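PDB 6BLK: signal transduction histidine-protein kinase/phosphatase MprB, which probably transfers phosphate from ATP to a histidine in two-component signalling and also acts as a phosphoprotein phosphatase, this chain being its ATP-binding catalytic domain. Local coordinates for residues D43-V54 with G118-H129; T34-G42 with L72-A80. One frame throughout, in Å; residues are numbered along the deposited sequence. Where two conformers were deposited one is given.

How the interactions relate
Interactions 1 and 2 show how one ATP-binding domain of the GHKL type divides its labour. Interaction 1 is a buried helix pair, Asp43-Val54 against Gly118-His129, that reaches the nucleotide at one end; interaction 2 lies farther from the centre of the chain, partly buried, away from the annotated sites, and joins strand 30-40 to strands 67-76 and 79-85. Strand 30-40 leads into helix 44-60 and that into strand 67-76, so both contacts draw on one beta-alpha-beta unit. Their centres are about 16 Å apart, yet they touch where His129 packs on Val40, Ile41 and Gly42. Apolar side chains fill the middle of the first, with hydrogen bonds at its two ends; backbone bonds and an enclosed tryptophan dominate the second.

Interaction 1 of 2, residues D43-V54 with G118-H129; sequences DSSGLGRAVLNV and GLAIVKQVVLKH. With ATP (adenosine-5'-triphosphate), chain E.
Leu47 sits over one face of the His129 ring in the helix layer of the GHKL (Bergerat) ATPase fold, where helix segments 44-54 and 118-128 run roughly antiparallel at 140°. Leu47 CD2 lies 3.7 Å from the centroid of the His129 imidazole, almost on its normal, a CH-pi contact. The ring's rotation is fixed from its edge: His129 NE2 accepts from Asp43 N at 3.0 Å, near the ring plane, while ND1 donates to Val125 O on its own helix. Asp43 is itself the N-cap of the opposing helix, and its OD2 makes a long salt bridge to Lys128 NZ, its hydrogen bond weak.

Midway the backbones come closest, Ala50 CA 4.5 Å from Val122 CA, consistent with the small side chain of Ala50. Val125 CG1, turned anti to the backbone N (chi1 170°), reaches Ala50 CB at 3.8 Å and also touches Gly46 O. Farther along, the extended Arg49 chain lays one guanidinium face against Ile121, and the Val54 and Val122 side chains cross at about a right angle, CG2 against CG2.

At the nucleotide end, Leu119 N donates to ATP O1A at 2.9 Å, and Gly118 N makes weak bonds to the gamma-phosphate. Gly118 O, already bonded to Val122 N, also accepts from Asn53 ND2 at 3.1 Å, tilted 18° from the carbonyl plane.

Interaction 2 of 2, residues T34-G42 with L72-A80; sequences TVTPWQVIG and LYQIDPGHA
A parallel strand pairing, the two outer members of the beta-alpha-beta unit formed by strand 30-40, helix 44-60 and strand 67-76, opens this contact, and a tryptophan set against the following hairpin completes it. Val35 bridges Leu72, and the backbone bonds on its two sides run Leu72 N to Thr34 O (2.8 Å) and Thr36 N to Leu72 O (2.9 Å). Beyond Thr36 the chains part, and side chains take over from the backbone.

Trp38 carries most of what follows. With CG anti to the backbone N (chi1 -164°), its indole reaches over the hairpin and receives Ala80 CB on one face. Ala80 CB lies 3.5 Å from the centroid of the Trp38 five-membered ring, 14° off its normal, in a CH-pi contact. The six-membered part extends toward the turn, where Trp38 CZ2 comes within 3.3 Å of His79 C. Gln74 passes the far end of the indole at about a right angle, its CD 3.6 Å from Trp38 CZ3 and the amide and ring planes 60° apart. Leu72 CD2 packs against Trp38 CB. Outside the pair, Trp38 NE1 makes a weak bond to Leu153 O, and the Trp38 side chain also touches Pro157.

The hairpin holds its own shape. Gln74 NE2 donates to Asp76 O at 2.8 Å, arriving from above the carbonyl plane. Asp76 OD1 takes Gly78 N in an Asx turn and His79 ND1 on its syn lone pair, while Ile75 and Asp76 face His79 as a classic beta bulge.

The chemistry implies a division of roles: directional backbone bonds set the strand register, whereas the indole, gripped mainly by dispersion, lies with one face on Ala80 and an edge toward a turn whose polar groups are tied to one another.

Interaction 1 of 2, residues D43-V54 with G118-H129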
loop_
_atom_site.group_PDB
_atom_site.type_symbol
_atom_site.label_atom_id
_atom_site.label_comp_id
_atom_site.label_asym_id
_atom_site.label_seq_id
_atom_site.Cartn_x
_atom_site.Cartn_y
_atom_site.Cartn_z
ATOM N N ASP A 43 -5.959 -8.782 -12.057
ATOM C CA ASP A 43 -5.050 -8.174 -13.016
ATOM C C ASP A 43 -3.725 -7.957 -12.298
ATOM O O ASP A 43 -3.604 -7.019 -11.498
ATOM C CB ASP A 43 -5.645 -6.872 -13.505
ATOM C CG ASP A 43 -4.768 -6.149 -14.491
ATOM O OD1 ASP A 43 -3.573 -6.495 -14.616
ATOM O OD2 ASP A 43 -5.291 -5.213 -15.135
ATOM N N SER A 44 -2.728 -8.807 -12.572
ATOM C CA SER A 44 -1.464 -8.696 -11.839
ATOM C C SER A 44 -0.784 -7.351 -12.078
ATOM O O SER A 44 -0.133 -6.820 -11.179
ATOM C CB SER A 44 -0.518 -9.849 -12.198
ATOM O OG SER A 44 -0.149 -9.835 -13.563
ATOM N N SER A 45 -0.908 -6.785 -13.278
ATOM C CA SER A 45 -0.257 -5.507 -13.550
ATOM C C SER A 45 -0.901 -4.395 -12.739
ATOM O O SER A 45 -0.199 -3.539 -12.170
ATOM C CB SER A 45 -0.320 -5.186 -15.041
ATOM O OG SER A 45 -1.662 -5.083 -15.472
ATOM N N GLY A 46 -2.232 -4.418 -12.641
ATOM C CA GLY A 46 -2.929 -3.411 -11.863
ATOM C C GLY A 46 -2.614 -3.534 -10.385
ATOM O O GLY A 46 -2.343 -2.540 -9.715
ATOM N N LEU A 47 -2.616 -4.767 -9.871
ATOM C CA LEU A 47 -2.295 -4.986 -8.471
ATOM C C LEU A 47 -0.859 -4.594 -8.184
ATOM O O LEU A 47 -0.572 -4.030 -7.127
ATOM C CB LEU A 47 -2.517 -6.451 -8.081
ATOM C CG LEU A 47 -3.986 -6.859 -8.036
ATOM C CD1 LEU A 47 -4.115 -8.363 -8.061
ATOM C CD2 LEU A 47 -4.751 -6.241 -6.874
ATOM N N GLY A 48 0.050 -4.908 -9.100
ATOM C CA GLY A 48 1.435 -4.508 -8.909
ATOM C C GLY A 48 1.590 -3.001 -8.877
ATOM O O GLY A 48 2.348 -2.452 -8.069
ATOM N N ARG A 49 0.846 -2.308 -9.735
ATOM C CA ARG A 49 0.877 -0.861 -9.748
ATOM C C ARG A 49 0.357 -0.306 -8.433
ATOM O O ARG A 49 0.916 0.642 -7.883
ATOM C CB ARG A 49 0.045 -0.348 -10.917
ATOM C CG ARG A 49 0.027 1.149 -11.036
ATOM C CD ARG A 49 -0.720 1.573 -12.286
ATOM N NE ARG A 49 -0.689 3.022 -12.484
ATOM C CZ ARG A 49 -1.280 3.648 -13.498
ATOM N NH1 ARG A 49 -1.941 2.946 -14.408
ATOM N NH2 ARG A 49 -1.206 4.969 -13.609
ATOM N N ALA A 50 -0.701 -0.908 -7.903
ATOM C CA ALA A 50 -1.278 -0.440 -6.656
ATOM C C ALA A 50 -0.326 -0.653 -5.485
ATOM O O ALA A 50 -0.099 0.266 -4.695
ATOM C CB ALA A 50 -2.621 -1.120 -6.440
ATOM N N VAL A 51 0.264 -1.842 -5.366
ATOM C CA VAL A 51 1.188 -2.077 -4.262
ATOM C C VAL A 51 2.412 -1.174 -4.390
ATOM O O VAL A 51 2.861 -0.582 -3.401
ATOM C CB VAL A 51 1.568 -3.564 -4.188
ATOM C CG1 VAL A 51 2.635 -3.796 -3.137
ATOM C CG2 VAL A 51 0.341 -4.419 -3.888
ATOM N N LEU A 52 2.972 -1.057 -5.599
ATOM C CA LEU A 52 4.147 -0.194 -5.781
ATOM C C LEU A 52 3.819 1.247 -5.429
ATOM O O LEU A 52 4.644 1.946 -4.829
ATOM C CB LEU A 52 4.669 -0.299 -7.207
ATOM C CG LEU A 52 5.871 0.568 -7.572
ATOM C CD1 LEU A 52 7.032 0.203 -6.677
ATOM C CD2 LEU A 52 6.222 0.365 -9.047
ATOM N N ASN A 53 2.623 1.723 -5.768
ATOM C CA ASN A 53 2.309 3.104 -5.434
ATOM C C ASN A 53 2.274 3.320 -3.925
ATOM O O ASN A 53 2.694 4.377 -3.434
ATOM C CB ASN A 53 0.981 3.531 -6.052
ATOM C CG ASN A 53 1.071 3.754 -7.560
ATOM O OD1 ASN A 53 2.108 3.547 -8.193
ATOM N ND2 ASN A 53 -0.030 4.174 -8.135
ATOM N N VAL A 54 1.769 2.337 -3.170
ATOM C CA VAL A 54 1.750 2.478 -1.710
ATOM C C VAL A 54 3.150 2.351 -1.144
ATOM O O VAL A 54 3.535 3.133 -0.276
ATOM C CB VAL A 54 0.778 1.478 -1.052
ATOM C CG1 VAL A 54 0.831 1.593 0.461
ATOM C CG2 VAL A 54 -0.628 1.743 -1.513
ATOM N N GLY A 118 -1.100 8.856 -7.368
ATOM C CA GLY A 118 -0.780 7.466 -7.060
ATOM C C GLY A 118 -1.860 6.770 -6.255
ATOM O O GLY A 118 -2.193 5.608 -6.520
ATOM N N LEU A 119 -2.397 7.434 -5.247
ATOM C CA LEU A 119 -3.353 6.761 -4.377
ATOM C C LEU A 119 -4.740 6.706 -4.994
ATOM O O LEU A 119 -5.486 5.772 -4.728
ATOM C CB LEU A 119 -3.410 7.436 -3.027
ATOM C CG LEU A 119 -2.209 7.121 -2.125
ATOM C CD1 LEU A 119 -2.284 7.952 -0.857
ATOM C CD2 LEU A 119 -2.104 5.682 -1.745
ATOM N N ALA A 120 -5.111 7.679 -5.818
ATOM C CA ALA A 120 -6.335 7.518 -6.616
ATOM C C ALA A 120 -6.287 6.258 -7.484
ATOM O O ALA A 120 -7.301 5.562 -7.643
ATOM C CB ALA A 120 -6.557 8.759 -7.479
ATOM N N ILE A 121 -5.133 5.959 -8.077
ATOM C CA ILE A 121 -4.962 4.731 -8.849
ATOM C C ILE A 121 -5.120 3.515 -7.949
ATOM O O ILE A 121 -5.740 2.526 -8.331
ATOM C CB ILE A 121 -3.596 4.740 -9.554
ATOM C CG1 ILE A 121 -3.582 5.837 -10.623
ATOM C CG2 ILE A 121 -3.216 3.382 -10.129
ATOM C CD1 ILE A 121 -4.612 5.688 -11.719
ATOM N N VAL A 122 -4.541 3.560 -6.756
ATOM C CA VAL A 122 -4.657 2.456 -5.806
ATOM C C VAL A 122 -6.128 2.155 -5.517
ATOM O O VAL A 122 -6.546 0.995 -5.529
ATOM C CB VAL A 122 -3.894 2.769 -4.502
ATOM C CG1 VAL A 122 -4.175 1.734 -3.459
ATOM C CG2 VAL A 122 -2.428 2.840 -4.767
ATOM N N LYS A 123 -6.902 3.185 -5.148
ATOM C CA LYS A 123 -8.325 3.016 -4.866
ATOM C C LYS A 123 -9.056 2.396 -6.054
ATOM O O LYS A 123 -9.848 1.455 -5.879
ATOM C CB LYS A 123 -8.954 4.354 -4.482
ATOM C CG LYS A 123 -10.419 4.251 -4.193
ATOM C CD LYS A 123 -10.996 5.547 -3.739
ATOM C CE LYS A 123 -12.510 5.482 -3.565
ATOM N NZ LYS A 123 -12.890 5.352 -2.146
ATOM N N GLN A 124 -8.759 2.844 -7.275
ATOM C CA GLN A 124 -9.439 2.284 -8.450
ATOM C C GLN A 124 -9.143 0.785 -8.595
ATOM O O GLN A 124 -10.055 -0.049 -8.769
ATOM C CB GLN A 124 -8.997 3.052 -9.699
ATOM C CG GLN A 124 -9.753 2.599 -10.973
ATOM C CD GLN A 124 -9.723 3.640 -12.088
ATOM O OE1 GLN A 124 -9.444 4.823 -11.852
ATOM N NE2 GLN A 124 -10.008 3.205 -13.310
ATOM N N VAL A 125 -7.866 0.422 -8.506
ATOM C CA VAL A 125 -7.465 -0.977 -8.644
ATOM C C VAL A 125 -8.095 -1.821 -7.553
ATOM O O VAL A 125 -8.664 -2.900 -7.813
ATOM C CB VAL A 125 -5.937 -1.090 -8.620
ATOM C CG1 VAL A 125 -5.525 -2.516 -8.523
ATOM C CG2 VAL A 125 -5.331 -0.480 -9.856
ATOM N N VAL A 126 -8.057 -1.333 -6.317
ATOM C CA VAL A 126 -8.583 -2.123 -5.213
ATOM C C VAL A 126 -10.080 -2.302 -5.375
ATOM O O VAL A 126 -10.597 -3.417 -5.227
ATOM C CB VAL A 126 -8.208 -1.487 -3.866
ATOM C CG1 VAL A 126 -8.939 -2.152 -2.747
ATOM C CG2 VAL A 126 -6.748 -1.597 -3.678
ATOM N N LEU A 127 -10.804 -1.238 -5.729
ATOM C CA LEU A 127 -12.246 -1.400 -5.953
ATOM C C LEU A 127 -12.538 -2.321 -7.135
ATOM O O LEU A 127 -13.516 -3.086 -7.098
ATOM C CB LEU A 127 -12.917 -0.043 -6.144
ATOM C CG LEU A 127 -12.918 0.863 -4.918
ATOM C CD1 LEU A 127 -13.585 2.186 -5.265
ATOM C CD2 LEU A 127 -13.609 0.256 -3.748
ATOM N N LYS A 128 -11.767 -2.223 -8.215
ATOM C CA LYS A 128 -12.025 -3.084 -9.361
ATOM C C LYS A 128 -11.844 -4.560 -9.014
ATOM O O LYS A 128 -12.475 -5.413 -9.649
ATOM C CB LYS A 128 -11.147 -2.668 -10.538
ATOM C CG LYS A 128 -9.857 -3.427 -10.719
ATOM C CD LYS A 128 -8.981 -2.806 -11.826
ATOM C CE LYS A 128 -7.594 -3.454 -11.863
ATOM N NZ LYS A 128 -6.682 -2.950 -12.908
ATOM N N HIS A 129 -11.061 -4.867 -7.980
ATOM C CA HIS A 129 -10.857 -6.222 -7.477
ATOM C C HIS A 129 -11.770 -6.599 -6.306
ATOM O O HIS A 129 -11.530 -7.618 -5.648
ATOM C CB HIS A 129 -9.393 -6.392 -7.058
ATOM C CG HIS A 129 -8.451 -6.491 -8.207
ATOM N ND1 HIS A 129 -7.967 -5.389 -8.876
ATOM C CD2 HIS A 129 -7.902 -7.568 -8.813
ATOM C CE1 HIS A 129 -7.159 -5.786 -9.847
ATOM N NE2 HIS A 129 -7.126 -7.106 -9.846
HETATM P PG ATP E . 2.330 10.495 -7.118
HETATM O O1G ATP E . 2.012 9.326 -6.205
HETATM O O2G ATP E . 1.271 10.894 -8.157
HETATM O O3G ATP E . 3.740 10.481 -7.684
HETATM P PB ATP E . 2.106 11.811 -4.512
HETATM O O1B ATP E . 2.262 13.255 -4.070
HETATM O O2B ATP E . 3.017 10.746 -4.008
HETATM O O3B ATP E . 2.319 11.791 -6.131
HETATM P PA ATP E . -0.153 10.173 -3.605
HETATM O O1A ATP E . -1.556 10.055 -4.195
HETATM O O2A ATP E . 0.731 8.951 -3.637
HETATM O O3A ATP E . 0.519 11.448 -4.371
HETATM O "O5'" ATP E . -0.304 10.759 -2.157
HETATM C "C5'" ATP E . -1.069 11.930 -1.930
HETATM C "C4'" ATP E . -0.429 12.713 -0.790
HETATM O "O4'" ATP E . -0.713 11.996 0.416
HETATM C "C3'" ATP E . 1.093 12.903 -0.819
HETATM O "O3'" ATP E . 1.488 14.057 -1.592
HETATM C "C2'" ATP E . 1.384 13.077 0.659
HETATM O "O2'" ATP E . 1.075 14.409 1.111
HETATM C "C1'" ATP E . 0.381 12.151 1.311
HETATM N N9 ATP E . 0.907 10.800 1.577
HETATM C C8 ATP E . 0.639 9.634 0.897
HETATM N N7 ATP E . 1.283 8.587 1.487
HETATM C C5 ATP E . 1.953 9.095 2.545
HETATM C C6 ATP E . 2.781 8.505 3.574
HETATM N N6 ATP E . 3.040 7.191 3.527
HETATM N N1 ATP E . 3.280 9.317 4.504
HETATM C C2 ATP E . 3.023 10.638 4.521
HETATM N N3 ATP E . 2.248 11.247 3.614
HETATM C C4 ATP E . 1.690 10.519 2.619
#

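Interaction 2 of 2, residues T34-G42 with L72-A80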
loop_
_atom_site.group_PDB
_atom_site.type_symbol
_atom_site.label_atom_id
_atom_site.label_comp_id
_atom_site.label_asym_id
_atom_site.label_seq_id
_atom_site.Cartn_x
_atom_site.Cartn_y
_atom_site.Cartn_z
ATOM N N THR A 34 6.114 -9.694 5.875
ATOM C CA THR A 34 5.445 -10.883 6.399
ATOM C C THR A 34 4.211 -11.121 5.525
ATOM O O THR A 34 3.189 -10.462 5.717
ATOM C CB THR A 34 5.044 -10.709 7.856
ATOM O OG1 THR A 34 6.164 -10.209 8.606
ATOM C CG2 THR A 34 4.596 -12.025 8.445
ATOM N N VAL A 35 4.294 -12.061 4.585
ATOM C CA VAL A 35 3.248 -12.233 3.568
ATOM C C VAL A 35 2.757 -13.673 3.609
ATOM O O VAL A 35 3.497 -14.607 3.270
ATOM C CB VAL A 35 3.757 -11.845 2.171
ATOM C CG1 VAL A 35 2.761 -12.091 1.090
ATOM C CG2 VAL A 35 4.099 -10.367 2.170
ATOM N N THR A 36 1.516 -13.861 4.044
ATOM C CA THR A 36 0.949 -15.191 3.921
ATOM C C THR A 36 0.547 -15.440 2.465
ATOM O O THR A 36 0.093 -14.530 1.775
ATOM C CB THR A 36 -0.252 -15.373 4.847
ATOM O OG1 THR A 36 -0.426 -16.772 5.146
ATOM C CG2 THR A 36 -1.526 -14.851 4.217
ATOM N N PRO A 37 0.742 -16.666 1.964
ATOM C CA PRO A 37 0.351 -16.972 0.574
ATOM C C PRO A 37 -1.132 -16.724 0.328
ATOM O O PRO A 37 -2.005 -17.319 0.986
ATOM C CB PRO A 37 0.694 -18.458 0.418
ATOM C CG PRO A 37 1.816 -18.672 1.428
ATOM C CD PRO A 37 1.471 -17.790 2.582
ATOM N N TRP A 38 -1.399 -15.899 -0.683
ATOM C CA TRP A 38 -2.751 -15.431 -1.004
ATOM C C TRP A 38 -2.912 -15.255 -2.508
ATOM O O TRP A 38 -2.146 -14.542 -3.145
ATOM C CB TRP A 38 -3.056 -14.122 -0.290
ATOM C CG TRP A 38 -4.485 -13.762 -0.252
ATOM C CD1 TRP A 38 -5.134 -12.755 -0.934
ATOM C CD2 TRP A 38 -5.464 -14.407 0.550
ATOM N NE1 TRP A 38 -6.480 -12.774 -0.615
ATOM C CE2 TRP A 38 -6.705 -13.784 0.286
ATOM C CE3 TRP A 38 -5.419 -15.471 1.443
ATOM C CZ2 TRP A 38 -7.871 -14.178 0.911
ATOM C CZ3 TRP A 38 -6.569 -15.870 2.060
ATOM C CH2 TRP A 38 -7.795 -15.216 1.792
ATOM N N GLN A 39 -3.972 -15.822 -3.059
ATOM C CA GLN A 39 -4.258 -15.740 -4.487
ATOM C C GLN A 39 -5.499 -14.878 -4.689
ATOM O O GLN A 39 -6.513 -15.084 -4.027
ATOM C CB GLN A 39 -4.491 -17.125 -5.103
ATOM C CG GLN A 39 -4.877 -17.070 -6.576
ATOM C CD GLN A 39 -5.402 -18.385 -7.106
ATOM O OE1 GLN A 39 -6.593 -18.679 -7.016
ATOM N NE2 GLN A 39 -4.513 -19.186 -7.649
ATOM N N VAL A 40 -5.379 -13.883 -5.556
ATOM C CA VAL A 40 -6.471 -12.992 -5.921
ATOM C C VAL A 40 -6.765 -13.226 -7.393
ATOM O O VAL A 40 -5.845 -13.470 -8.176
ATOM C CB VAL A 40 -6.094 -11.518 -5.664
ATOM C CG1 VAL A 40 -7.180 -10.578 -6.209
ATOM C CG2 VAL A 40 -5.839 -11.267 -4.152
ATOM N N ILE A 41 -8.043 -13.183 -7.773
ATOM C CA ILE A 41 -8.421 -13.274 -9.180
ATOM C C ILE A 41 -8.491 -11.852 -9.708
ATOM O O ILE A 41 -9.245 -11.025 -9.187
ATOM C CB ILE A 41 -9.762 -14.006 -9.371
ATOM C CG1 ILE A 41 -9.771 -15.382 -8.675
ATOM C CG2 ILE A 41 -10.067 -14.145 -10.876
ATOM C CD1 ILE A 41 -8.752 -16.344 -9.186
ATOM N N GLY A 42 -7.683 -11.556 -10.701
ATOM C CA GLY A 42 -7.702 -10.248 -11.309
ATOM C C GLY A 42 -6.522 -9.984 -12.213
ATOM O O GLY A 42 -6.080 -10.847 -12.987
ATOM N N LEU A 72 0.756 -9.145 5.154
ATOM C CA LEU A 72 -0.452 -9.642 4.515
ATOM C C LEU A 72 -0.884 -10.869 5.301
ATOM O O LEU A 72 -0.151 -11.863 5.369
ATOM C CB LEU A 72 -0.237 -9.952 3.020
ATOM C CG LEU A 72 -1.480 -10.280 2.196
ATOM C CD1 LEU A 72 -1.157 -10.118 0.720
ATOM C CD2 LEU A 72 -1.891 -11.685 2.477
ATOM N N TYR A 73 -2.067 -10.790 5.899
ATOM C CA TYR A 73 -2.617 -11.874 6.690
ATOM C C TYR A 73 -4.044 -12.124 6.255
ATOM O O TYR A 73 -4.769 -11.184 5.944
ATOM C CB TYR A 73 -2.605 -11.530 8.168
ATOM C CG TYR A 73 -1.262 -11.595 8.824
ATOM C CD1 TYR A 73 -0.688 -12.820 9.144
ATOM C CD2 TYR A 73 -0.573 -10.442 9.148
ATOM C CE1 TYR A 73 0.553 -12.882 9.771
ATOM C CE2 TYR A 73 0.636 -10.494 9.752
ATOM C CZ TYR A 73 1.204 -11.703 10.059
ATOM O OH TYR A 73 2.444 -11.683 10.694
ATOM N N GLN A 74 -4.446 -13.390 6.279
ATOM C CA GLN A 74 -5.850 -13.750 6.085
ATOM C C GLN A 74 -6.678 -13.283 7.283
ATOM O O GLN A 74 -6.273 -13.453 8.426
ATOM C CB GLN A 74 -5.980 -15.268 5.943
ATOM C CG GLN A 74 -7.409 -15.744 5.660
ATOM C CD GLN A 74 -7.493 -17.194 5.251
ATOM O OE1 GLN A 74 -6.516 -17.931 5.301
ATOM N NE2 GLN A 74 -8.691 -17.617 4.835
ATOM N N ILE A 75 -7.841 -12.687 7.029
ATOM C CA ILE A 75 -8.707 -12.195 8.097
ATOM C C ILE A 75 -10.068 -12.895 8.154
ATOM O O ILE A 75 -10.756 -12.769 9.177
ATOM C CB ILE A 75 -8.900 -10.659 8.005
ATOM C CG1 ILE A 75 -9.581 -10.267 6.672
ATOM C CG2 ILE A 75 -7.585 -9.956 8.177
ATOM C CD1 ILE A 75 -10.015 -8.795 6.578
ATOM N N ASP A 76 -10.480 -13.646 7.112
ATOM C CA ASP A 76 -11.655 -14.529 7.106
ATOM C C ASP A 76 -11.508 -15.548 5.967
ATOM O O ASP A 76 -10.512 -15.512 5.222
ATOM C CB ASP A 76 -12.954 -13.701 7.024
ATOM C CG ASP A 76 -13.108 -12.936 5.736
ATOM O OD1 ASP A 76 -13.079 -13.547 4.662
ATOM O OD2 ASP A 76 -13.293 -11.701 5.801
ATOM N N PRO A 77 -12.441 -16.508 5.804
ATOM C CA PRO A 77 -12.244 -17.543 4.779
ATOM C C PRO A 77 -12.052 -17.005 3.371
ATOM O O PRO A 77 -11.440 -17.695 2.540
ATOM C CB PRO A 77 -13.523 -18.391 4.901
ATOM C CG PRO A 77 -13.943 -18.182 6.313
ATOM C CD PRO A 77 -13.640 -16.759 6.612
ATOM N N GLY A 78 -12.525 -15.793 3.067
ATOM C CA GLY A 78 -12.371 -15.290 1.719
ATOM C C GLY A 78 -11.642 -13.964 1.572
ATOM O O GLY A 78 -11.632 -13.404 0.473
ATOM N N HIS A 79 -10.983 -13.484 2.620
ATOM C CA HIS A 79 -10.314 -12.193 2.513
ATOM C C HIS A 79 -8.998 -12.158 3.269
ATOM O O HIS A 79 -8.850 -12.769 4.321
ATOM C CB HIS A 79 -11.193 -11.061 3.037
ATOM C CG HIS A 79 -12.479 -10.894 2.305
ATOM N ND1 HIS A 79 -13.582 -11.686 2.551
ATOM C CD2 HIS A 79 -12.839 -10.033 1.326
ATOM C CE1 HIS A 79 -14.563 -11.322 1.745
ATOM N NE2 HIS A 79 -14.141 -10.324 0.992
ATOM N N ALA A 80 -8.081 -11.325 2.771
ATOM C CA ALA A 80 -6.834 -11.044 3.441
ATOM C C ALA A 80 -6.626 -9.541 3.431
ATOM O O ALA A 80 -7.256 -8.810 2.670
ATOM C CB ALA A 80 -5.637 -11.725 2.773
#